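Local coordinates for protein anti-h(o) lectin I (Ulex europaeus, PDB 1FX5) that binds L-fucose as a homodimeric legume lectin that carries calcium and manganese ions and recognises the H(O) blood-group antigen, at residues Ser1-Phe6 / Thr234-Asn239; Leu65-Thr70 / Tyr174-Lys179. All coordinates share one frame; numbering follows the deposited sequence.

Contact 1: Ser1-Phe6 / Thr234-Asn239; sequences SDDLSF and TSTFIN. Unlike the reference sequence in segment 234-239: Thr-236 (reference Asn), Phe-237 (reference Leu).
Leu-4 and Ser-235 form the antiparallel hydrogen-bonded pair that joins the first strand of the chain to the last, in the flat back sheet of the legume lectin beta-sandwich. Two backbone bonds close it: Leu-4 N gives to Ser-235 O at 3.2 Å, and Ser-235 N gives to Leu-4 O at 2.9 Å. Next along, Ser-5 faces Thr-234 in a non-hydrogen-bonded pair. There Ser-5 OG lies 3.6 Å from Thr-234 CB, while CA-H...O contacts from Asp-3 and Thr-234 flank the bonded pair.

Side-chain hydrogen bonds take over where the strands end. Asp-3 and Thr-236 run side by side, and Thr-236 OG1 donates to Asp-3 OD2 at 2.7 Å, meeting it on the syn side but 32° out of the carboxylate plane. The threonine hydroxyl stands anti to its own nitrogen (chi1 -177°), beside the carbonyl carbon, where it also accepts from Ile-238 N at 3.1 Å; this second bond makes an ST turn as the chain leaves the strand.

Two waters bridge the same end. One donates a hydrogen bond to Asp-3 OD2 and accepts one from Phe-237 N, so the carboxylate oxygen has two donors; another joins Asp-2 O to Ser-235 OG. The Phe-237 ring turns its edge to the backbone, with CD2 3.5 Å from Asp-2 O.

Leu-4 and Ser-235 both rest on Ile-55 of strand 44-59. Strand 3-8 is flanked on one edge by strand 224-236 and on the other by an antiparallel strand of the second subunit, which carries the sheet across the dimer interface.

Contact 2: Leu65-Thr70 / Tyr174-Lys179; sequences LASFIT and YEASSK. Unlike the reference sequence in segment 65-70: Leu-65 (reference Val).
In the legume lectin beta-sandwich, neighbouring antiparallel strands 64-78 and 168-175 meet here, at the point where the second leaves the sheet for the turn that leads into strand 180-187. Phe-68 and Tyr-174 are a hydrogen-bonded pair: Phe-68 N gives to Tyr-174 O at 3.0 Å, in the carbonyl plane, and Tyr-174 N returns a nearly straight bond to Phe-68 O at 2.9 Å.

Their side chains share one face of the sheet. Phe-68 CG sits between its backbone N and carbonyl carbon (chi1 73°), which brings the ring alongside the CB of Tyr-174, and Tyr-174 CB lies over one face of the phenylalanine ring in a CH-pi contact, 3.7 Å from the centroid. The two rings are close to parallel, with planes at 27°, but slid so far apart that they barely overlap; the methylene makes the close contact. At the in-plane edge of the tyrosine ring, Ala-66 O lies 3.6 Å from Tyr-174 CD2. Leu-65 crosses the tyrosine at about a right angle, its own CD2 3.5 Å from Tyr-174 OH, which is hydrogen-bonded to Val-200 O. Ile-57 and Ser-235 also pack on Phe-68.

Beyond Tyr-174 and Glu-175 the chain leaves strand 168-175, and within the turn Glu-175 OE1 accepts from Ser-177 OG and Ser-178 OG, from opposite faces of the carboxylate plane. The methyl of Ala-176 rests against Leu-65 CG and Leu-65 O. One side-chain acceptor extends the backbone pairing into this turn: Ser-67 OG accepts a hydrogen bond from Ala-176 N at 3.0 Å, with an N-H...O angle of 163°.

From the N terminus, the chain lays down strand 3-8 and returns to it only with strand 224-236, so contact 1 closes a loop of almost the whole domain. Contact 2 closes a shorter loop wholly within it, from strand 64-78 to strand 168-175; the two nest without crossing. Their centres are about 10 Å apart, and strands 224-236 and 64-78 pair directly between them, with Thr-236 O 2.8 Å from Ser-67 N in a probable hydrogen bond. Four strands thus lie in the order 3-8, 224-236, 64-78, 168-175, from the edge that meets the second subunit toward strands 180-187 and 192-199, away from the glycan and metal sites.

Contact 1: Ser1-Phe6 / Thr234-Asn239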
loop_
_atom_site.group_PDB
_atom_site.type_symbol
_atom_site.label_atom_id
_atom_site.label_comp_id
_atom_site.label_asym_id
_atom_site.label_seq_id
_atom_site.Cartn_x
_atom_site.Cartn_y
_atom_site.Cartn_z
ATOM N N SER A 1 7.636 -2.589 3.627
ATOM C CA SER A 1 8.622 -1.934 2.740
ATOM C C SER A 1 9.467 -1.062 3.634
ATOM O O SER A 1 9.249 -1.053 4.839
ATOM C CB SER A 1 7.915 -1.071 1.693
ATOM O OG SER A 1 7.149 -0.045 2.297
ATOM N N ASP A 2 10.460 -0.392 3.061
ATOM C CA ASP A 2 11.345 0.496 3.805
ATOM C C ASP A 2 10.840 1.923 3.606
ATOM O O ASP A 2 10.998 2.762 4.492
ATOM C CB ASP A 2 12.792 0.399 3.308
ATOM C CG ASP A 2 13.424 -0.956 3.601
ATOM O OD1 ASP A 2 13.948 -1.144 4.714
ATOM O OD2 ASP A 2 13.391 -1.838 2.722
ATOM N N ASP A 3 10.305 2.199 2.418
ATOM C CA ASP A 3 9.771 3.508 2.061
ATOM C C ASP A 3 8.378 3.301 1.513
ATOM O O ASP A 3 8.118 2.317 0.787
ATOM C CB ASP A 3 10.582 4.181 0.953
ATOM C CG ASP A 3 11.922 4.704 1.419
ATOM O OD1 ASP A 3 12.783 4.949 0.555
ATOM O OD2 ASP A 3 12.126 4.899 2.626
ATOM N N LEU A 4 7.488 4.225 1.865
ATOM C CA LEU A 4 6.103 4.187 1.414
ATOM C C LEU A 4 5.600 5.623 1.353
ATOM O O LEU A 4 5.847 6.437 2.253
ATOM C CB LEU A 4 5.204 3.352 2.332
ATOM C CG LEU A 4 3.746 3.318 1.847
ATOM C CD1 LEU A 4 3.676 2.497 0.578
ATOM C CD2 LEU A 4 2.820 2.707 2.881
ATOM N N SER A 5 4.843 5.912 0.310
ATOM C CA SER A 5 4.300 7.229 0.109
ATOM C C SER A 5 3.083 7.125 -0.813
ATOM O O SER A 5 3.091 6.366 -1.797
ATOM C CB SER A 5 5.399 8.066 -0.528
ATOM O OG SER A 5 5.042 9.422 -0.673
ATOM N N PHE A 6 2.013 7.832 -0.467
ATOM C CA PHE A 6 0.804 7.826 -1.277
ATOM C C PHE A 6 0.127 9.171 -1.129
ATOM O O PHE A 6 0.397 9.902 -0.156
ATOM C CB PHE A 6 -0.162 6.671 -0.898
ATOM C CG PHE A 6 -0.591 6.654 0.549
ATOM C CD1 PHE A 6 -1.561 7.552 1.025
ATOM C CD2 PHE A 6 -0.111 5.683 1.408
ATOM C CE1 PHE A 6 -2.054 7.469 2.332
ATOM C CE2 PHE A 6 -0.595 5.596 2.697
ATOM C CZ PHE A 6 -1.574 6.489 3.160
ATOM N N THR A 234 3.877 9.825 4.037
ATOM C CA THR A 234 5.171 9.315 3.638
ATOM C C THR A 234 6.010 8.900 4.851
ATOM O O THR A 234 6.050 9.620 5.872
ATOM C CB THR A 234 5.935 10.336 2.745
ATOM O OG1 THR A 234 7.276 9.891 2.528
ATOM C CG2 THR A 234 6.029 11.649 3.414
ATOM N N SER A 235 6.583 7.692 4.792
ATOM C CA SER A 235 7.426 7.183 5.876
ATOM C C SER A 235 8.701 6.657 5.258
ATOM O O SER A 235 8.703 6.149 4.111
ATOM C CB SER A 235 6.762 6.080 6.692
ATOM O OG SER A 235 6.452 4.964 5.884
ATOM N N THR A 236 9.776 6.741 6.036
ATOM C CA THR A 236 11.076 6.284 5.583
ATOM C C THR A 236 11.994 6.022 6.786
ATOM O O THR A 236 11.788 6.578 7.878
ATOM C CB THR A 236 11.731 7.372 4.690
ATOM O OG1 THR A 236 12.981 6.903 4.184
ATOM C CG2 THR A 236 12.014 8.628 5.494
ATOM N N PHE A 237 12.955 5.117 6.595
ATOM C CA PHE A 237 13.929 4.769 7.631
ATOM C C PHE A 237 15.205 5.569 7.304
ATOM O O PHE A 237 16.059 5.814 8.160
ATOM C CB PHE A 237 14.276 3.289 7.575
ATOM C CG PHE A 237 13.298 2.406 8.257
ATOM C CD1 PHE A 237 13.414 2.147 9.611
ATOM C CD2 PHE A 237 12.300 1.790 7.548
ATOM C CE1 PHE A 237 12.553 1.268 10.237
ATOM C CE2 PHE A 237 11.439 0.916 8.163
ATOM C CZ PHE A 237 11.561 0.653 9.510
ATOM N N ILE A 238 15.315 5.987 6.052
ATOM C CA ILE A 238 16.461 6.734 5.604
ATOM C C ILE A 238 16.164 8.247 5.580
ATOM O O ILE A 238 16.066 8.887 4.527
ATOM C CB ILE A 238 17.002 6.054 4.265
ATOM C CG1 ILE A 238 18.507 5.784 4.374
ATOM C CG2 ILE A 238 16.627 6.824 3.001
ATOM C CD1 ILE A 238 18.912 5.005 5.616
ATOM N N ASN A 239 15.967 8.816 6.767
ATOM C CA ASN A 239 15.675 10.253 6.862
ATOM C C ASN A 239 16.923 11.121 6.583
ATOM O O ASN A 239 18.033 10.800 7.040
ATOM C CB ASN A 239 15.077 10.583 8.229
HETATM O O HOH W 1 8.497 2.829 6.389
HETATM O O HOH W 2 14.049 3.570 4.111
#

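Contact 2: Leu65-Thr70 / Tyr174-Lys179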
loop_
_atom_site.group_PDB
_atom_site.type_symbol
_atom_site.label_atom_id
_atom_site.label_comp_id
_atom_site.label_asym_id
_atom_site.label_seq_id
_atom_site.Cartn_x
_atom_site.Cartn_y
_atom_site.Cartn_z
ATOM N N LEU A 65 14.197 2.904 13.680
ATOM C CA LEU A 65 12.868 3.459 13.821
ATOM C C LEU A 65 12.602 4.413 12.633
ATOM O O LEU A 65 13.461 5.230 12.287
ATOM C CB LEU A 65 12.824 4.194 15.171
ATOM C CG LEU A 65 11.582 4.936 15.657
ATOM C CD1 LEU A 65 10.353 4.038 15.585
ATOM C CD2 LEU A 65 11.828 5.409 17.098
ATOM N N ALA A 66 11.442 4.297 11.988
ATOM C CA ALA A 66 11.129 5.176 10.851
ATOM C C ALA A 66 10.597 6.583 11.213
ATOM O O ALA A 66 10.134 6.822 12.322
ATOM C CB ALA A 66 10.151 4.474 9.911
ATOM N N SER A 67 10.782 7.532 10.302
ATOM C CA SER A 67 10.311 8.897 10.490
ATOM C C SER A 67 9.133 9.018 9.503
ATOM O O SER A 67 9.093 8.295 8.484
ATOM C CB SER A 67 11.392 9.898 10.089
ATOM O OG SER A 67 12.419 9.946 11.054
ATOM N N PHE A 68 8.155 9.870 9.808
ATOM C CA PHE A 68 7.021 10.028 8.904
ATOM C C PHE A 68 6.408 11.409 8.976
ATOM O O PHE A 68 6.649 12.177 9.927
ATOM C CB PHE A 68 5.944 8.930 9.128
ATOM C CG PHE A 68 5.119 9.087 10.407
ATOM C CD1 PHE A 68 5.355 8.271 11.513
ATOM C CD2 PHE A 68 4.077 10.013 10.483
ATOM C CE1 PHE A 68 4.568 8.370 12.673
ATOM C CE2 PHE A 68 3.297 10.117 11.632
ATOM C CZ PHE A 68 3.541 9.295 12.727
ATOM N N ILE A 69 5.638 11.729 7.949
ATOM C CA ILE A 69 4.963 13.005 7.877
ATOM C C ILE A 69 3.655 12.743 7.158
ATOM O O ILE A 69 3.609 11.939 6.237
ATOM C CB ILE A 69 5.771 14.057 7.111
ATOM C CG1 ILE A 69 5.030 15.385 7.104
ATOM C CG2 ILE A 69 5.935 13.646 5.683
ATOM C CD1 ILE A 69 5.765 16.458 6.348
ATOM N N THR A 70 2.578 13.354 7.632
ATOM C CA THR A 70 1.267 13.185 7.018
ATOM C C THR A 70 0.548 14.542 7.073
ATOM O O THR A 70 0.805 15.365 7.975
ATOM C CB THR A 70 0.428 12.098 7.752
ATOM O OG1 THR A 70 -0.707 11.731 6.962
ATOM C CG2 THR A 70 -0.074 12.594 9.101
ATOM N N TYR A 174 6.733 12.844 12.711
ATOM C CA TYR A 174 7.407 12.063 13.729
ATOM C C TYR A 174 8.860 12.016 13.259
ATOM O O TYR A 174 9.145 11.550 12.150
ATOM C CB TYR A 174 6.848 10.650 13.914
ATOM C CG TYR A 174 7.537 9.901 15.057
ATOM C CD1 TYR A 174 7.339 10.270 16.394
ATOM C CD2 TYR A 174 8.420 8.857 14.803
ATOM C CE1 TYR A 174 8.004 9.628 17.438
ATOM C CE2 TYR A 174 9.095 8.201 15.840
ATOM C CZ TYR A 174 8.889 8.590 17.148
ATOM O OH TYR A 174 9.593 7.943 18.156
ATOM N N GLU A 175 9.751 12.614 14.040
ATOM C CA GLU A 175 11.171 12.629 13.704
ATOM C C GLU A 175 11.829 11.590 14.621
ATOM O O GLU A 175 11.998 11.831 15.819
ATOM C CB GLU A 175 11.770 14.000 13.961
ATOM C CG GLU A 175 13.236 14.030 13.621
ATOM C CD GLU A 175 13.952 15.208 14.239
ATOM O OE1 GLU A 175 14.728 14.992 15.202
ATOM O OE2 GLU A 175 13.736 16.347 13.767
ATOM N N ALA A 176 12.242 10.469 14.043
ATOM C CA ALA A 176 12.875 9.377 14.791
ATOM C C ALA A 176 14.125 9.683 15.632
ATOM O O ALA A 176 14.258 9.156 16.741
ATOM C CB ALA A 176 13.140 8.175 13.861
ATOM N N SER A 177 15.032 10.520 15.119
ATOM C CA SER A 177 16.261 10.864 15.851
ATOM C C SER A 177 15.998 11.493 17.217
ATOM O O SER A 177 16.654 11.123 18.187
ATOM C CB SER A 177 17.207 11.735 15.007
ATOM O OG SER A 177 16.534 12.887 14.516
ATOM N N SER A 178 15.045 12.419 17.324
ATOM C CA SER A 178 14.795 13.004 18.639
ATOM C C SER A 178 13.541 12.424 19.288
ATOM O O SER A 178 13.240 12.775 20.419
ATOM C CB SER A 178 14.656 14.508 18.555
ATOM O OG SER A 178 13.512 14.803 17.800
ATOM N N LYS A 179 12.835 11.530 18.582
ATOM C CA LYS A 179 11.598 10.894 19.085
ATOM C C LYS A 179 10.458 11.897 19.354
ATOM O O LYS A 179 9.586 11.645 20.198
ATOM C CB LYS A 179 11.892 10.062 20.342
ATOM C CG LYS A 179 12.637 8.792 20.002
ATOM C CD LYS A 179 13.053 8.003 21.215
ATOM C CE LYS A 179 14.371 8.493 21.768
ATOM N NZ LYS A 179 14.799 7.582 22.865
#